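Local structure of alanine racemase 1 (Caldanaerobacter subterraneus subsp. tengcongensis MB4, 4Y2W) at residues V60-V65 against D101-V106; L84-T89 against G164-F169; I130-G135 against I139-F144. The protein belongs to the alanine racemase family, pairing an N-terminal TIM-barrel domain with a C-terminal beta-rich domain in a two-chain assembly. The protein carries 1 engineered substitution. All coordinates share one frame; numbering follows the deposited sequence.

Contact 1. Residues V60-V65 against D101-V106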
loop_
_atom_site.group_PDB
_atom_site.type_symbol
_atom_site.label_atom_id
_atom_site.label_comp_id
_atom_site.label_asym_id
_atom_site.label_seq_id
_atom_site.Cartn_x
_atom_site.Cartn_y
_atom_site.Cartn_z
ATOM N N VAL A 60 24.977 12.913 -4.462
ATOM C CA VAL A 60 25.034 11.456 -4.326
ATOM C C VAL A 60 25.658 10.821 -5.573
ATOM O O VAL A 60 25.500 11.333 -6.681
ATOM C CB VAL A 60 23.629 10.870 -4.055
ATOM C CG1 VAL A 60 22.747 10.932 -5.301
ATOM C CG2 VAL A 60 23.731 9.447 -3.527
ATOM N N ASP A 61 26.366 9.709 -5.385
ATOM C CA ASP A 61 27.132 9.076 -6.469
ATOM C C ASP A 61 26.307 8.116 -7.328
ATOM O O ASP A 61 26.558 7.982 -8.525
ATOM C CB ASP A 61 28.349 8.337 -5.899
ATOM C CG ASP A 61 29.303 9.262 -5.172
ATOM O OD1 ASP A 61 29.708 10.279 -5.767
ATOM O OD2 ASP A 61 29.646 8.976 -4.006
ATOM N N TYR A 62 25.340 7.443 -6.711
ATOM C CA TYR A 62 24.496 6.472 -7.409
ATOM C C TYR A 62 23.128 6.403 -6.734
ATOM O O TYR A 62 22.961 6.853 -5.599
ATOM C CB TYR A 62 25.155 5.089 -7.361
ATOM C CG TYR A 62 25.365 4.423 -8.707
ATOM C CD1 TYR A 62 24.295 3.903 -9.430
ATOM C CD2 TYR A 62 26.644 4.293 -9.247
ATOM C CE1 TYR A 62 24.492 3.286 -10.657
ATOM C CE2 TYR A 62 26.848 3.678 -10.473
ATOM C CZ TYR A 62 25.771 3.177 -11.172
ATOM O OH TYR A 62 25.967 2.563 -12.384
ATOM N N PHE A 63 22.150 5.843 -7.442
ATOM C CA PHE A 63 20.871 5.471 -6.840
ATOM C C PHE A 63 20.626 3.979 -7.005
ATOM O O PHE A 63 20.977 3.392 -8.027
ATOM C CB PHE A 63 19.714 6.246 -7.473
ATOM C CG PHE A 63 19.559 7.642 -6.951
ATOM C CD1 PHE A 63 19.273 7.866 -5.614
ATOM C CD2 PHE A 63 19.681 8.732 -7.798
ATOM C CE1 PHE A 63 19.123 9.152 -5.127
ATOM C CE2 PHE A 63 19.529 10.024 -7.320
ATOM C CZ PHE A 63 19.250 10.234 -5.982
ATOM N N GLY A 64 20.019 3.379 -5.989
ATOM C CA GLY A 64 19.605 1.983 -6.039
ATOM C C GLY A 64 18.092 1.882 -6.032
ATOM O O GLY A 64 17.425 2.514 -5.206
ATOM N N VAL A 65 17.553 1.094 -6.961
ATOM C CA VAL A 65 16.123 0.812 -7.007
ATOM C C VAL A 65 15.853 -0.661 -7.286
ATOM O O VAL A 65 16.721 -1.385 -7.779
ATOM C CB VAL A 65 15.395 1.666 -8.062
ATOM C CG1 VAL A 65 15.392 3.126 -7.641
ATOM C CG2 VAL A 65 16.020 1.490 -9.438
ATOM N N ASP A 101 19.917 4.811 -20.300
ATOM C CA ASP A 101 21.221 4.635 -19.671
ATOM C C ASP A 101 21.087 4.233 -18.201
ATOM O O ASP A 101 21.476 4.974 -17.293
ATOM C CB ASP A 101 22.058 5.914 -19.835
ATOM C CG ASP A 101 23.512 5.714 -19.461
ATOM O OD1 ASP A 101 24.031 4.598 -19.672
ATOM O OD2 ASP A 101 24.138 6.676 -18.959
ATOM N N LEU A 102 20.520 3.052 -17.981
ATOM C CA LEU A 102 20.313 2.524 -16.639
ATOM C C LEU A 102 21.207 1.312 -16.409
ATOM O O LEU A 102 21.312 0.434 -17.265
ATOM C CB LEU A 102 18.843 2.141 -16.438
ATOM C CG LEU A 102 17.837 3.295 -16.508
ATOM C CD1 LEU A 102 16.416 2.763 -16.559
ATOM C CD2 LEU A 102 18.009 4.245 -15.334
ATOM N N THR A 103 21.851 1.275 -15.248
ATOM C CA THR A 103 22.712 0.162 -14.885
ATOM C C THR A 103 21.842 -1.044 -14.523
ATOM O O THR A 103 20.849 -0.909 -13.803
ATOM C CB THR A 103 23.630 0.531 -13.704
ATOM O OG1 THR A 103 24.192 1.830 -13.922
ATOM C CG2 THR A 103 24.749 -0.484 -13.543
ATOM N N GLN A 104 22.224 -2.214 -15.032
ATOM C CA GLN A 104 21.451 -3.439 -14.857
ATOM C C GLN A 104 22.246 -4.512 -14.116
ATOM O O GLN A 104 23.453 -4.657 -14.308
ATOM C CB GLN A 104 21.014 -3.982 -16.223
ATOM C CG GLN A 104 20.158 -5.246 -16.174
ATOM C CD GLN A 104 18.844 -5.042 -15.440
ATOM O OE1 GLN A 104 18.154 -4.041 -15.645
ATOM N NE2 GLN A 104 18.490 -5.994 -14.582
ATOM N N THR A 105 21.548 -5.269 -13.278
ATOM C CA THR A 105 22.136 -6.393 -12.570
ATOM C C THR A 105 22.179 -7.615 -13.483
ATOM O O THR A 105 21.207 -7.908 -14.181
ATOM C CB THR A 105 21.332 -6.711 -11.298
ATOM O OG1 THR A 105 21.407 -5.592 -10.407
ATOM C CG2 THR A 105 21.880 -7.944 -10.601
ATOM N N VAL A 106 23.307 -8.324 -13.472
ATOM C CA VAL A 106 23.500 -9.503 -14.319
ATOM C C VAL A 106 24.214 -10.620 -13.556
ATOM O O VAL A 106 25.207 -10.377 -12.872
ATOM C CB VAL A 106 24.325 -9.161 -15.580
ATOM C CG1 VAL A 106 24.437 -10.375 -16.497
ATOM C CG2 VAL A 106 23.710 -7.979 -16.319
#
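Tyr62 and Thr103 meet by their hydroxyls inside the parallel beta/alpha (TIM) barrel, on its second and fourth strands. Strand 83-85 runs between 62-65 and 103-106, so these two side chains reach each other past an intervening strand, toward the barrel interior. From Thr103, the path begins at CB, which points at the other strand and lies 3.4 Å from Tyr62 OH. There the branches divide. CG2, the apolar branch, stands anti to the backbone N and lies 3.5 Å from Tyr62 OH, while OG1 makes the bond. OG1 sits beside the backbone N (chi1 -45°), which carries it up to the phenol in the plane of the ring, at the ring's edge. Thr103 OG1 and Tyr62 OH form a hydrogen bond, modelled at 2.5 Å, a length not to be leaned on at this resolution. The two side chains cross at roughly a right angle. Tyr62 OH also bonds Glu163 on strand 160-166, and Thr103 OG1 makes a weak hydrogen bond to Ile83 O, so the pair belongs to a small buried polar network. Behind the phenol oxygen, Tyr62 CZ is 3.4 Å and Tyr62 CE1 3.6 Å from Thr103 OG1.

Contact 2. Residues L84-T89 against G164-F169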
loop_
_atom_site.group_PDB
_atom_site.type_symbol
_atom_site.label_atom_id
_atom_site.label_comp_id
_atom_site.label_asym_id
_atom_site.label_seq_id
_atom_site.Cartn_x
_atom_site.Cartn_y
_atom_site.Cartn_z
ATOM N N LEU A 84 20.927 2.086 -10.598
ATOM C CA LEU A 84 21.113 0.636 -10.676
ATOM C C LEU A 84 19.812 -0.083 -10.359
ATOM O O LEU A 84 19.174 0.198 -9.346
ATOM C CB LEU A 84 22.203 0.173 -9.701
ATOM C CG LEU A 84 22.358 -1.343 -9.515
ATOM C CD1 LEU A 84 22.759 -2.030 -10.809
ATOM C CD2 LEU A 84 23.362 -1.648 -8.418
ATOM N N ILE A 85 19.436 -1.016 -11.229
ATOM C CA ILE A 85 18.277 -1.875 -11.016
ATOM C C ILE A 85 18.740 -3.215 -10.439
ATOM O O ILE A 85 19.386 -4.000 -11.131
ATOM C CB ILE A 85 17.518 -2.119 -12.337
ATOM C CG1 ILE A 85 17.023 -0.789 -12.914
ATOM C CG2 ILE A 85 16.350 -3.077 -12.119
ATOM C CD1 ILE A 85 16.695 -0.836 -14.391
ATOM N N PHE A 86 18.409 -3.466 -9.173
ATOM C CA PHE A 86 18.761 -4.724 -8.508
ATOM C C PHE A 86 18.061 -5.902 -9.168
ATOM O O PHE A 86 18.648 -6.974 -9.334
ATOM C CB PHE A 86 18.373 -4.699 -7.026
ATOM C CG PHE A 86 19.088 -3.653 -6.219
ATOM C CD1 PHE A 86 20.472 -3.657 -6.122
ATOM C CD2 PHE A 86 18.377 -2.675 -5.538
ATOM C CE1 PHE A 86 21.135 -2.696 -5.375
ATOM C CE2 PHE A 86 19.034 -1.711 -4.787
ATOM C CZ PHE A 86 20.416 -1.722 -4.707
ATOM N N GLY A 87 16.801 -5.696 -9.542
ATOM C CA GLY A 87 15.961 -6.769 -10.047
ATOM C C GLY A 87 16.214 -7.134 -11.493
ATOM O O GLY A 87 17.099 -6.585 -12.153
ATOM N N TYR A 88 15.412 -8.074 -11.973
ATOM C CA TYR A 88 15.467 -8.556 -13.341
ATOM C C TYR A 88 14.643 -7.638 -14.233
ATOM O O TYR A 88 13.465 -7.413 -13.963
ATOM C CB TYR A 88 14.897 -9.974 -13.384
ATOM C CG TYR A 88 14.966 -10.669 -14.723
ATOM C CD1 TYR A 88 16.189 -10.967 -15.307
ATOM C CD2 TYR A 88 13.807 -11.065 -15.386
ATOM C CE1 TYR A 88 16.260 -11.619 -16.529
ATOM C CE2 TYR A 88 13.867 -11.723 -16.606
ATOM C CZ TYR A 88 15.096 -11.996 -17.174
ATOM O OH TYR A 88 15.176 -12.648 -18.386
ATOM N N THR A 89 15.270 -7.098 -15.276
ATOM C CA THR A 89 14.563 -6.365 -16.323
ATOM C C THR A 89 14.309 -7.342 -17.474
ATOM O O THR A 89 15.255 -7.731 -18.161
ATOM C CB THR A 89 15.390 -5.166 -16.833
ATOM O OG1 THR A 89 15.557 -4.210 -15.778
ATOM C CG2 THR A 89 14.708 -4.496 -18.026
ATOM N N GLY A 164 30.552 -2.624 -12.257
ATOM C CA GLY A 164 30.431 -3.023 -10.857
ATOM C C GLY A 164 30.283 -4.508 -10.606
ATOM O O GLY A 164 30.017 -5.295 -11.518
ATOM N N ILE A 165 30.480 -4.885 -9.349
ATOM C CA ILE A 165 30.262 -6.251 -8.890
ATOM C C ILE A 165 29.889 -6.177 -7.414
ATOM O O ILE A 165 30.541 -5.467 -6.647
ATOM C CB ILE A 165 31.503 -7.149 -9.115
ATOM C CG1 ILE A 165 31.243 -8.567 -8.594
ATOM C CG2 ILE A 165 32.740 -6.562 -8.450
ATOM C CD1 ILE A 165 32.199 -9.609 -9.137
ATOM N N TYR A 166 28.833 -6.882 -7.018
ATOM C CA TYR A 166 28.344 -6.765 -5.648
ATOM C C TYR A 166 27.677 -8.009 -5.099
ATOM O O TYR A 166 27.365 -8.948 -5.834
ATOM C CB TYR A 166 27.401 -5.566 -5.523
ATOM C CG TYR A 166 26.048 -5.717 -6.188
ATOM C CD1 TYR A 166 25.915 -5.648 -7.569
ATOM C CD2 TYR A 166 24.895 -5.905 -5.427
ATOM C CE1 TYR A 166 24.674 -5.774 -8.175
ATOM C CE2 TYR A 166 23.652 -6.034 -6.022
ATOM C CZ TYR A 166 23.546 -5.966 -7.397
ATOM O OH TYR A 166 22.310 -6.095 -7.987
ATOM N N SER A 167 27.493 -7.991 -3.782
ATOM C CA SER A 167 26.817 -9.050 -3.045
ATOM C C SER A 167 25.991 -8.407 -1.926
ATOM O O SER A 167 25.893 -7.179 -1.850
ATOM C CB SER A 167 27.840 -10.038 -2.476
ATOM O OG SER A 167 27.209 -11.213 -1.997
ATOM N N HIS A 168 25.405 -9.237 -1.063
ATOM C CA HIS A 168 24.492 -8.770 -0.017
ATOM C C HIS A 168 24.625 -9.642 1.233
ATOM O O HIS A 168 24.622 -10.872 1.133
ATOM C CB HIS A 168 23.052 -8.818 -0.544
ATOM C CG HIS A 168 22.102 -7.915 0.182
ATOM N ND1 HIS A 168 21.814 -6.638 -0.249
ATOM C CD2 HIS A 168 21.361 -8.110 1.299
ATOM C CE1 HIS A 168 20.946 -6.080 0.576
ATOM N NE2 HIS A 168 20.655 -6.953 1.525
ATOM N N PHE A 169 24.743 -9.004 2.399
ATOM C CA PHE A 169 24.885 -9.728 3.666
ATOM C C PHE A 169 23.554 -10.335 4.104
ATOM O O PHE A 169 22.521 -9.667 4.052
ATOM C CB PHE A 169 25.412 -8.809 4.779
ATOM C CG PHE A 169 26.857 -8.421 4.621
ATOM C CD1 PHE A 169 27.853 -9.391 4.583
ATOM C CD2 PHE A 169 27.228 -7.086 4.536
ATOM C CE1 PHE A 169 29.184 -9.036 4.445
ATOM C CE2 PHE A 169 28.559 -6.726 4.400
ATOM C CZ PHE A 169 29.538 -7.702 4.355
#
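Leu84 opens the contact from strand 83-85, its CB directed at Tyr166 on strand 160-166. The touch is light: Leu84 CD2 comes to 4.3 Å from Tyr166 CE1, meeting the ring obliquely. Backbones stay well apart here, with the CA atoms of Leu84 and Gly164 10.0 Å from each other, so long side chains have to close the gap. Next comes Ile85, whose CB points away from 164-169; its carbonyl oxygen instead takes a hydrogen bond with Thr105 OG1 on the neighbouring strand.

Phe86, just past the strand, makes the closest approach. Its CG lies beside the backbone N (chi1 -63°), and this swings the ring round until CD1 sits 3.6 Å from Tyr166 OH. That oxygen lies at the edge of the Phe86 ring, near its plane. The same Phe86 CD1 is 4.0 Å from Tyr166 CE2, and the two side chains cross obliquely, in van der Waals contact. On the tyrosine side, CG lies between the backbone N and the carbonyl carbon (chi1 71°), which sends the phenol across toward Phe86. Tyr166 OH is also 3.8 Å from Phe86 CA, so the phenol end fits against both backbone and ring. Its polar partner is Thr105 OG1, which thus ties the tyrosine to strand 103-106. Farther on, Thr89 OG1 and the carbonyl of Gly87 hydrogen-bond to Gln104.

Two strands separate 83-85 from 160-166 in the sheet, so Leu84, Phe86 and Tyr166 meet across the interior of the barrel. The side chain of Phe86 is about 8 Å from a bound alanine, and His168, two residues beyond Tyr166, touches a bound alanine: this is packing beneath a pocket at the C-terminal ends of TIM-barrel strands.

Contact 3. Residues I130-G135 against I139-F144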
loop_
_atom_site.group_PDB
_atom_site.type_symbol
_atom_site.label_atom_id
_atom_site.label_comp_id
_atom_site.label_asym_id
_atom_site.label_seq_id
_atom_site.Cartn_x
_atom_site.Cartn_y
_atom_site.Cartn_z
ATOM N N ILE A 130 27.674 -6.958 -11.556
ATOM C CA ILE A 130 27.515 -8.382 -11.390
ATOM C C ILE A 130 27.151 -8.752 -9.960
ATOM O O ILE A 130 27.798 -8.332 -9.041
ATOM C CB ILE A 130 28.789 -9.101 -11.861
ATOM C CG1 ILE A 130 29.089 -8.756 -13.305
ATOM C CG2 ILE A 130 28.647 -10.588 -11.750
ATOM C CD1 ILE A 130 27.946 -8.975 -14.258
ATOM N N LYS A 131 26.101 -9.537 -9.770
ATOM C CA LYS A 131 25.699 -9.918 -8.425
ATOM C C LYS A 131 26.225 -11.262 -8.059
ATOM O O LYS A 131 26.115 -12.205 -8.799
ATOM C CB LYS A 131 24.179 -9.859 -8.200
ATOM C CG LYS A 131 23.652 -10.596 -6.970
ATOM C CD LYS A 131 23.385 -9.748 -5.732
ATOM C CE LYS A 131 22.759 -10.553 -4.587
ATOM N NZ LYS A 131 21.417 -10.179 -4.039
ATOM N N ILE A 132 26.793 -11.326 -6.871
ATOM C CA ILE A 132 27.337 -12.545 -6.349
ATOM C C ILE A 132 26.574 -13.009 -5.126
ATOM O O ILE A 132 26.314 -12.251 -4.227
ATOM C CB ILE A 132 28.818 -12.358 -5.999
ATOM C CG1 ILE A 132 29.536 -11.690 -7.148
ATOM C CG2 ILE A 132 29.471 -13.683 -5.714
ATOM C CD1 ILE A 132 29.616 -12.541 -8.387
ATOM N N ASP A 133 26.229 -14.279 -5.098
ATOM C CA ASP A 133 25.531 -14.844 -3.951
ATOM C C ASP A 133 26.547 -15.465 -2.993
ATOM O O ASP A 133 27.047 -16.565 -3.229
ATOM C CB ASP A 133 24.520 -15.887 -4.423
ATOM C CG ASP A 133 23.492 -16.224 -3.367
ATOM O OD1 ASP A 133 23.831 -16.193 -2.161
ATOM O OD2 ASP A 133 22.338 -16.524 -3.751
ATOM N N THR A 134 26.848 -14.751 -1.912
ATOM C CA THR A 134 27.861 -15.182 -0.953
ATOM C C THR A 134 27.275 -15.878 0.276
ATOM O O THR A 134 28.015 -16.205 1.202
ATOM C CB THR A 134 28.715 -13.987 -0.482
ATOM O OG1 THR A 134 27.862 -12.936 -0.014
ATOM C CG2 THR A 134 29.573 -13.461 -1.618
ATOM N N GLY A 135 25.964 -16.122 0.284
ATOM C CA GLY A 135 25.307 -16.754 1.440
ATOM C C GLY A 135 23.800 -16.553 1.553
ATOM O O GLY A 135 23.093 -17.427 2.066
ATOM N N ILE A 139 19.650 -13.910 -5.081
ATOM C CA ILE A 139 20.086 -13.866 -6.483
ATOM C C ILE A 139 21.601 -13.730 -6.581
ATOM O O ILE A 139 22.260 -13.313 -5.626
ATOM C CB ILE A 139 19.416 -12.730 -7.305
ATOM C CG1 ILE A 139 19.655 -11.357 -6.672
ATOM C CG2 ILE A 139 17.928 -12.987 -7.465
ATOM C CD1 ILE A 139 19.554 -10.215 -7.664
ATOM N N GLY A 140 22.133 -14.080 -7.750
ATOM C CA GLY A 140 23.563 -14.004 -8.024
ATOM C C GLY A 140 24.160 -15.374 -8.260
ATOM O O GLY A 140 23.504 -16.396 -8.045
ATOM N N TYR A 141 25.412 -15.393 -8.708
ATOM C CA TYR A 141 26.135 -16.645 -8.916
ATOM C C TYR A 141 26.371 -17.368 -7.597
ATOM O O TYR A 141 26.724 -16.741 -6.596
ATOM C CB TYR A 141 27.493 -16.383 -9.565
ATOM C CG TYR A 141 27.429 -15.992 -11.017
ATOM C CD1 TYR A 141 27.135 -16.938 -11.994
ATOM C CD2 TYR A 141 27.687 -14.683 -11.418
ATOM C CE1 TYR A 141 27.085 -16.589 -13.331
ATOM C CE2 TYR A 141 27.642 -14.322 -12.754
ATOM C CZ TYR A 141 27.342 -15.276 -13.707
ATOM O OH TYR A 141 27.297 -14.915 -15.034
ATOM N N ILE A 142 26.179 -18.683 -7.608
ATOM C CA ILE A 142 26.571 -19.537 -6.482
ATOM C C ILE A 142 27.772 -20.420 -6.838
ATOM O O ILE A 142 28.612 -20.692 -5.979
ATOM C CB ILE A 142 25.399 -20.396 -5.938
ATOM C CG1 ILE A 142 24.723 -21.209 -7.050
ATOM C CG2 ILE A 142 24.382 -19.505 -5.238
ATOM C CD1 ILE A 142 23.822 -22.311 -6.533
ATOM N N ASP A 143 27.846 -20.864 -8.095
ATOM C CA ASP A 143 29.014 -21.575 -8.612
ATOM C C ASP A 143 30.059 -20.530 -9.002
ATOM O O ASP A 143 29.952 -19.897 -10.052
ATOM C CB ASP A 143 28.611 -22.439 -9.816
ATOM C CG ASP A 143 29.765 -23.263 -10.380
ATOM O OD1 ASP A 143 30.936 -23.024 -10.017
ATOM O OD2 ASP A 143 29.493 -24.155 -11.208
ATOM N N PHE A 144 31.060 -20.349 -8.143
ATOM C CA PHE A 144 32.089 -19.317 -8.337
ATOM C C PHE A 144 33.005 -19.643 -9.516
ATOM O O PHE A 144 33.575 -18.746 -10.139
ATOM C CB PHE A 144 32.925 -19.148 -7.062
ATOM C CG PHE A 144 32.250 -18.333 -5.985
ATOM C CD1 PHE A 144 30.867 -18.357 -5.812
ATOM C CD2 PHE A 144 33.009 -17.553 -5.123
ATOM C CE1 PHE A 144 30.261 -17.609 -4.817
ATOM C CE2 PHE A 144 32.406 -16.803 -4.125
ATOM C CZ PHE A 144 31.031 -16.832 -3.972
#
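Tyr141 is gripped through its backbone by the residues on either side of Ile132. Its carbonyl oxygen accepts from Asp133 N at 2.9 Å, with an N-H...O angle of 148°, and Tyr141 N donates to Lys131 O at 3.3 Å. Together the two bonds make a single beta bridge between Ile132 and Tyr141, while the segments run 82° apart overall. Asp133 then closes an Asx turn: its OD1 receives Gly135 N at 3.2 Å, nearly along the C-O axis of the carboxylate. Gly137 N also bonds to that oxygen.

Next to the bridge, Gly140 has no side chain, and the place where a CB would point is already taken by Lys131 CG, Asp133 N and Ile132 C; without one, the two backbones can lie close. The aliphatic part of Lys131 passes over the carbonyl of Ile139 and crosses the Ile139 side chain at about a right angle, its bends laying CG and CE against Ile139 O. Asp133 CG stands anti to the backbone N (chi1 -163°), which brings the side chain alongside Ile142, with Asp133 CB 3.7 Å from Ile142 CG2. Ile132 CG2 packs obliquely at 3.9 Å from Phe144 CZ, and Asp133 O lies at the edge of the same ring. Ile130 CG2 approaches the edge of the Tyr141 ring, 4.0 Å from its CE2. Around this core, Tyr141 OH reaches Glu150 of helix 144-155, Asp143 caps that helix at its N-terminus, and Ile139 and Ile142 pack against Thr282 and Asp259 of the second subunit.

The chemistry is thus that of a loop tied at two points. Two backbone bonds at Tyr141 hold its far limb, and Asp133 OD1, with two N-H donors, probably steadies the turn before Arg138 of the ligand pocket.

All three contacts belong to the eight-stranded parallel barrel of the N-terminal domain. Contact 1 joins its second and fourth strands and contact 2 its third and sixth, so their segments alternate along the chain; the centres are 8 Å apart, and Thr103 CG2 packs on Leu84 CD1 between them. Contact 3, nested within the loop closed by contact 2, lies on the fifth strand and the connection into helix 144-155, about 10 Å from contact 2 and 18 Å from contact 1, centre to centre. Tyr166 O probably accepts from Ile132 N, joining contacts 2 and 3. Together they run from the barrel interior to the rim, where contacts 2 and 3 link the ligand-pocket side to the second subunit.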